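PDB 6WOP: 4-aminobutyrate transaminase from Acinetobacter baumannii, which probably catalyses the pyridoxal phosphate-dependent transfer of the amino group of 4-aminobutyrate to 2-oxoglutarate. Local coordinates for residues Y172-I185 / N216-I229. Numbering follows the deposited sequence.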
loop_
_atom_site.group_PDB
_atom_site.type_symbol
_atom_site.label_atom_id
_atom_site.label_comp_id
_atom_site.label_asym_id
_atom_site.label_seq_id
_atom_site.Cartn_x
_atom_site.Cartn_y
_atom_site.Cartn_z
ATOM N N TYR A 172 7.253 -16.313 16.378
ATOM C CA TYR A 172 6.498 -17.032 17.382
ATOM C C TYR A 172 7.444 -17.795 18.311
ATOM O O TYR A 172 8.421 -18.397 17.847
ATOM C CB TYR A 172 5.563 -18.010 16.673
ATOM C CG TYR A 172 4.389 -18.497 17.494
ATOM C CD1 TYR A 172 3.209 -17.808 17.498
ATOM C CD2 TYR A 172 4.487 -19.673 18.278
ATOM C CE1 TYR A 172 2.132 -18.265 18.179
ATOM C CE2 TYR A 172 3.404 -20.114 18.984
ATOM C CZ TYR A 172 2.229 -19.416 18.921
ATOM O OH TYR A 172 1.114 -19.899 19.602
ATOM N N PRO A 173 7.146 -17.845 19.617
ATOM C CA PRO A 173 8.017 -18.535 20.578
ATOM C C PRO A 173 7.905 -20.044 20.429
ATOM O O PRO A 173 6.798 -20.616 20.525
ATOM C CB PRO A 173 7.476 -18.058 21.940
ATOM C CG PRO A 173 6.038 -17.681 21.662
ATOM C CD PRO A 173 6.081 -17.075 20.292
ATOM N N VAL A 174 9.041 -20.679 20.172
ATOM C CA VAL A 174 9.145 -22.137 20.024
ATOM C C VAL A 174 10.433 -22.535 20.735
ATOM O O VAL A 174 11.482 -22.694 20.098
ATOM C CB VAL A 174 9.106 -22.594 18.552
ATOM C CG1 VAL A 174 9.096 -24.084 18.467
ATOM C CG2 VAL A 174 7.831 -22.082 17.842
ATOM N N PRO A 175 10.419 -22.666 22.064
ATOM C CA PRO A 175 11.676 -22.865 22.780
ATOM C C PRO A 175 12.374 -24.141 22.355
ATOM O O PRO A 175 13.601 -24.134 22.312
ATOM C CB PRO A 175 11.241 -22.912 24.259
ATOM C CG PRO A 175 9.988 -22.099 24.303
ATOM C CD PRO A 175 9.293 -22.400 22.978
ATOM N N ALA A 176 11.637 -25.224 22.009
ATOM C CA ALA A 176 12.274 -26.436 21.474
ATOM C C ALA A 176 13.080 -26.174 20.206
ATOM O O ALA A 176 13.961 -26.962 19.858
ATOM C CB ALA A 176 11.236 -27.514 21.153
ATOM N N LYS A 177 12.794 -25.101 19.496
ATOM C CA LYS A 177 13.513 -24.793 18.277
ATOM C C LYS A 177 14.429 -23.617 18.498
ATOM O O LYS A 177 14.855 -22.990 17.537
ATOM C CB LYS A 177 12.558 -24.496 17.116
ATOM C CG LYS A 177 11.674 -25.659 16.693
ATOM C CD LYS A 177 11.846 -26.014 15.229
ATOM C CE LYS A 177 10.512 -26.235 14.536
ATOM N NZ LYS A 177 9.639 -27.315 15.221
ATOM N N GLY A 178 14.717 -23.299 19.750
ATOM C CA GLY A 178 15.673 -22.255 20.024
ATOM C C GLY A 178 15.163 -20.863 19.742
ATOM O O GLY A 178 15.963 -19.969 19.457
ATOM N N ILE A 179 13.849 -20.650 19.773
ATOM C CA ILE A 179 13.297 -19.305 19.758
ATOM C C ILE A 179 12.633 -19.086 21.117
ATOM O O ILE A 179 11.489 -19.481 21.344
ATOM C CB ILE A 179 12.328 -19.088 18.600
ATOM C CG1 ILE A 179 13.057 -19.335 17.272
ATOM C CG2 ILE A 179 11.708 -17.688 18.636
ATOM C CD1 ILE A 179 12.145 -19.636 16.106
ATOM N N SER A 180 13.368 -18.477 22.043
ATOM C CA SER A 180 12.882 -18.283 23.397
ATOM C C SER A 180 11.761 -17.245 23.431
ATOM O O SER A 180 11.518 -16.504 22.468
ATOM C CB SER A 180 14.027 -17.850 24.300
ATOM O OG SER A 180 14.534 -16.597 23.853
ATOM N N VAL A 181 11.055 -17.208 24.558
ATOM C CA VAL A 181 10.089 -16.126 24.763
ATOM C C VAL A 181 10.784 -14.771 24.659
ATOM O O VAL A 181 10.288 -13.857 23.990
ATOM C CB VAL A 181 9.394 -16.306 26.116
ATOM C CG1 VAL A 181 8.511 -15.115 26.435
ATOM C CG2 VAL A 181 8.575 -17.638 26.084
ATOM N N ASP A 182 11.981 -14.638 25.265
ATOM C CA ASP A 182 12.732 -13.380 25.105
ATOM C C ASP A 182 12.931 -13.025 23.645
ATOM O O ASP A 182 12.744 -11.861 23.240
ATOM C CB ASP A 182 14.084 -13.505 25.769
ATOM C CG ASP A 182 14.041 -13.262 27.254
ATOM O OD1 ASP A 182 13.026 -12.788 27.761
ATOM O OD2 ASP A 182 15.056 -13.527 27.910
ATOM N N ALA A 183 13.381 -13.999 22.833
ATOM C CA ALA A 183 13.647 -13.681 21.425
ATOM C C ALA A 183 12.386 -13.283 20.705
ATOM O O ALA A 183 12.420 -12.429 19.800
ATOM C CB ALA A 183 14.284 -14.867 20.720
ATOM N N ALA A 184 11.264 -13.956 21.011
ATOM C CA ALA A 184 10.008 -13.609 20.353
ATOM C C ALA A 184 9.554 -12.208 20.747
ATOM O O ALA A 184 9.098 -11.412 19.907
ATOM C CB ALA A 184 8.940 -14.691 20.716
ATOM N N ILE A 185 9.634 -11.884 22.031
ATOM C CA ILE A 185 9.226 -10.555 22.447
ATOM C C ILE A 185 10.152 -9.522 21.821
ATOM O O ILE A 185 9.711 -8.494 21.291
ATOM C CB ILE A 185 9.229 -10.468 23.994
ATOM C CG1 ILE A 185 8.032 -11.232 24.599
ATOM C CG2 ILE A 185 9.166 -8.996 24.493
ATOM C CD1 ILE A 185 6.722 -10.612 24.326
ATOM N N ASN A 216 2.118 -25.397 17.425
ATOM C CA ASN A 216 2.998 -24.759 18.382
ATOM C C ASN A 216 2.160 -24.089 19.467
ATOM O O ASN A 216 1.434 -23.123 19.164
ATOM C CB ASN A 216 3.822 -23.703 17.623
ATOM C CG ASN A 216 4.568 -24.346 16.452
ATOM O OD1 ASN A 216 5.160 -25.415 16.627
ATOM N ND2 ASN A 216 4.482 -23.756 15.266
ATOM N N VAL A 217 2.353 -24.512 20.726
ATOM C CA VAL A 217 1.532 -24.025 21.845
ATOM C C VAL A 217 2.224 -22.804 22.444
ATOM O O VAL A 217 3.408 -22.869 22.767
ATOM C CB VAL A 217 1.324 -25.124 22.910
ATOM C CG1 VAL A 217 0.605 -24.557 24.085
ATOM C CG2 VAL A 217 0.511 -26.251 22.315
ATOM N N VAL A 218 1.495 -21.696 22.571
ATOM C CA VAL A 218 2.130 -20.440 23.039
ATOM C C VAL A 218 2.484 -20.579 24.512
ATOM O O VAL A 218 1.658 -21.056 25.299
ATOM C CB VAL A 218 1.213 -19.229 22.798
ATOM C CG1 VAL A 218 -0.022 -19.188 23.710
ATOM C CG2 VAL A 218 2.014 -17.919 22.987
ATOM N N PRO A 219 3.694 -20.220 24.933
ATOM C CA PRO A 219 3.973 -20.219 26.370
ATOM C C PRO A 219 3.168 -19.139 27.082
ATOM O O PRO A 219 2.992 -18.037 26.553
ATOM C CB PRO A 219 5.485 -19.941 26.443
ATOM C CG PRO A 219 6.033 -20.390 25.118
ATOM C CD PRO A 219 4.916 -20.076 24.108
ATOM N N ALA A 220 2.681 -19.466 28.298
ATOM C CA ALA A 220 1.965 -18.471 29.108
ATOM C C ALA A 220 2.784 -17.182 29.280
ATOM O O ALA A 220 2.232 -16.077 29.247
ATOM C CB ALA A 220 1.612 -19.026 30.502
ATOM N N GLU A 221 4.092 -17.306 29.506
ATOM C CA GLU A 221 4.909 -16.110 29.727
ATOM C C GLU A 221 4.883 -15.206 28.499
ATOM O O GLU A 221 4.928 -13.965 28.608
ATOM C CB GLU A 221 6.355 -16.507 30.068
ATOM C CG GLU A 221 7.319 -15.313 30.242
ATOM C CD GLU A 221 8.786 -15.725 30.079
ATOM O OE1 GLU A 221 9.083 -16.944 29.960
ATOM O OE2 GLU A 221 9.644 -14.830 30.059
ATOM N N PHE A 222 4.800 -15.802 27.313
ATOM C CA PHE A 222 4.767 -14.959 26.131
ATOM C C PHE A 222 3.461 -14.166 26.065
ATOM O O PHE A 222 3.477 -12.967 25.778
ATOM C CB PHE A 222 4.968 -15.793 24.860
ATOM C CG PHE A 222 5.035 -14.915 23.586
ATOM C CD1 PHE A 222 6.152 -14.149 23.321
ATOM C CD2 PHE A 222 3.969 -14.833 22.739
ATOM C CE1 PHE A 222 6.197 -13.358 22.202
ATOM C CE2 PHE A 222 4.018 -14.069 21.600
ATOM C CZ PHE A 222 5.139 -13.327 21.334
ATOM N N LEU A 223 2.318 -14.822 26.330
ATOM C CA LEU A 223 1.047 -14.106 26.376
ATOM C C LEU A 223 1.042 -12.989 27.398
ATOM O O LEU A 223 0.521 -11.902 27.119
ATOM C CB LEU A 223 -0.109 -15.061 26.700
ATOM C CG LEU A 223 -0.744 -15.799 25.540
ATOM C CD1 LEU A 223 -1.955 -16.577 26.022
ATOM C CD2 LEU A 223 -1.135 -14.883 24.339
ATOM N N LYS A 224 1.582 -13.250 28.599
ATOM C CA LYS A 224 1.519 -12.184 29.584
ATOM C C LYS A 224 2.449 -11.044 29.194
ATOM O O LYS A 224 2.085 -9.872 29.292
ATOM C CB LYS A 224 1.921 -12.693 30.972
ATOM C CG LYS A 224 1.082 -13.888 31.430
ATOM C CD LYS A 224 1.574 -14.550 32.742
ATOM C CE LYS A 224 1.297 -16.082 32.824
ATOM N NZ LYS A 224 0.074 -16.472 33.572
ATOM N N ARG A 225 3.624 -11.288 28.679
ATOM C CA ARG A 225 4.469 -10.196 28.219
ATOM C C ARG A 225 3.862 -9.449 27.025
ATOM O O ARG A 225 3.877 -8.263 26.964
ATOM C CB ARG A 225 5.867 -10.666 27.981
ATOM C CG ARG A 225 6.556 -10.950 29.294
ATOM C CD ARG A 225 7.866 -11.632 29.129
ATOM N NE ARG A 225 8.850 -10.798 28.508
ATOM C CZ ARG A 225 10.024 -11.231 28.113
ATOM N NH1 ARG A 225 10.364 -12.470 28.301
ATOM N NH2 ARG A 225 10.858 -10.422 27.544
ATOM N N LEU A 226 3.317 -10.204 26.098
ATOM C CA LEU A 226 2.624 -9.558 24.982
ATOM C C LEU A 226 1.461 -8.702 25.465
ATOM O O LEU A 226 1.227 -7.611 24.946
ATOM C CB LEU A 226 2.130 -10.621 23.988
ATOM C CG LEU A 226 1.867 -10.165 22.559
ATOM C CD1 LEU A 226 3.137 -9.540 21.967
ATOM C CD2 LEU A 226 1.458 -11.391 21.764
ATOM N N ARG A 227 0.668 -9.217 26.400
ATOM C CA ARG A 227 -0.433 -8.441 26.958
ATOM C C ARG A 227 0.070 -7.125 27.566
ATOM O O ARG A 227 -0.516 -6.051 27.349
ATOM C CB ARG A 227 -1.147 -9.308 28.026
ATOM C CG ARG A 227 -2.338 -8.646 28.786
ATOM C CD ARG A 227 -3.580 -8.572 27.874
ATOM N NE ARG A 227 -3.656 -7.284 27.167
ATOM C CZ ARG A 227 -4.610 -7.001 26.275
ATOM N NH1 ARG A 227 -5.568 -7.911 25.957
ATOM N NH2 ARG A 227 -4.628 -5.815 25.702
ATOM N N ALA A 228 1.160 -7.182 28.318
ATOM C CA ALA A 228 1.674 -5.955 28.930
ATOM C C ALA A 228 2.135 -4.952 27.856
ATOM O O ALA A 228 1.932 -3.735 28.001
ATOM C CB ALA A 228 2.809 -6.278 29.904
ATOM N N ILE A 229 2.729 -5.435 26.761
ATOM C CA ILE A 229 3.139 -4.521 25.673
ATOM C C ILE A 229 1.921 -3.892 25.017
ATOM O O ILE A 229 1.888 -2.668 24.788
ATOM C CB ILE A 229 3.999 -5.272 24.644
ATOM C CG1 ILE A 229 5.393 -5.553 25.207
ATOM C CG2 ILE A 229 4.037 -4.538 23.269
ATOM C CD1 ILE A 229 6.154 -6.621 24.423
HETATM O O HOH W 1 5.488 -22.934 20.787
HETATM O O HOH W 2 7.442 -25.842 15.187
HETATM O O HOH W 3 13.451 -9.677 25.858
HETATM O O HOH W 4 12.440 -14.908 30.113
#
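F222 lies beneath the ring of P173, whose CG sits over one face in a CH-pi contact, 3.8 Å from the ring centroid. The same CG also packs against CD of P219. With CG anti to the backbone N (chi1 -176°), the phenyl group reaches toward residues 172-185: CE1 abuts CB of A184 at 3.4 Å, while V181 CG1 comes in near the ring plane. I185 enters the helix 220-229 as a knob into the hole formed by F222, R225, L226 and I229; its CD1 approaches F222 CE1 to 3.5 Å, and its CG2 meets CD1 of I229.

Toward the solvent side, a salt-bridge network closes over this apolar layer. R225 NH1 donates to D182 OD1 at 2.7 Å in a fairly straight bond (158°), in the guanidinium plane, and also binds E221 OE2, approaching that oxygen from above its carboxylate plane. NH2 adds a weak bond to D182 OD1, and I185 covers one guanidinium face. A bridging water joins D182 OD1 to E221 OE2; together with the arginine it probably offsets the repulsion between the two acids. R225 NH2 also holds a tartrate, probably from the crystallisation liquor.

At the other end, Y172 OH rests against V218 CB at 3.3 Å and hydrogen-bonds to the carbonyl of E207, while a water links P173 O to V217 O.

The short stretches 181-185 and 220-229 of helices 181-194 and 220-233 run roughly parallel, 31° apart, with axes 9.9 Å from each other. Each helix leads into a parallel strand of the seven-stranded sheet, 201-206 and 236-240, as neighbouring helices do in the large PLP-binding domain of fold-type I aminotransferases.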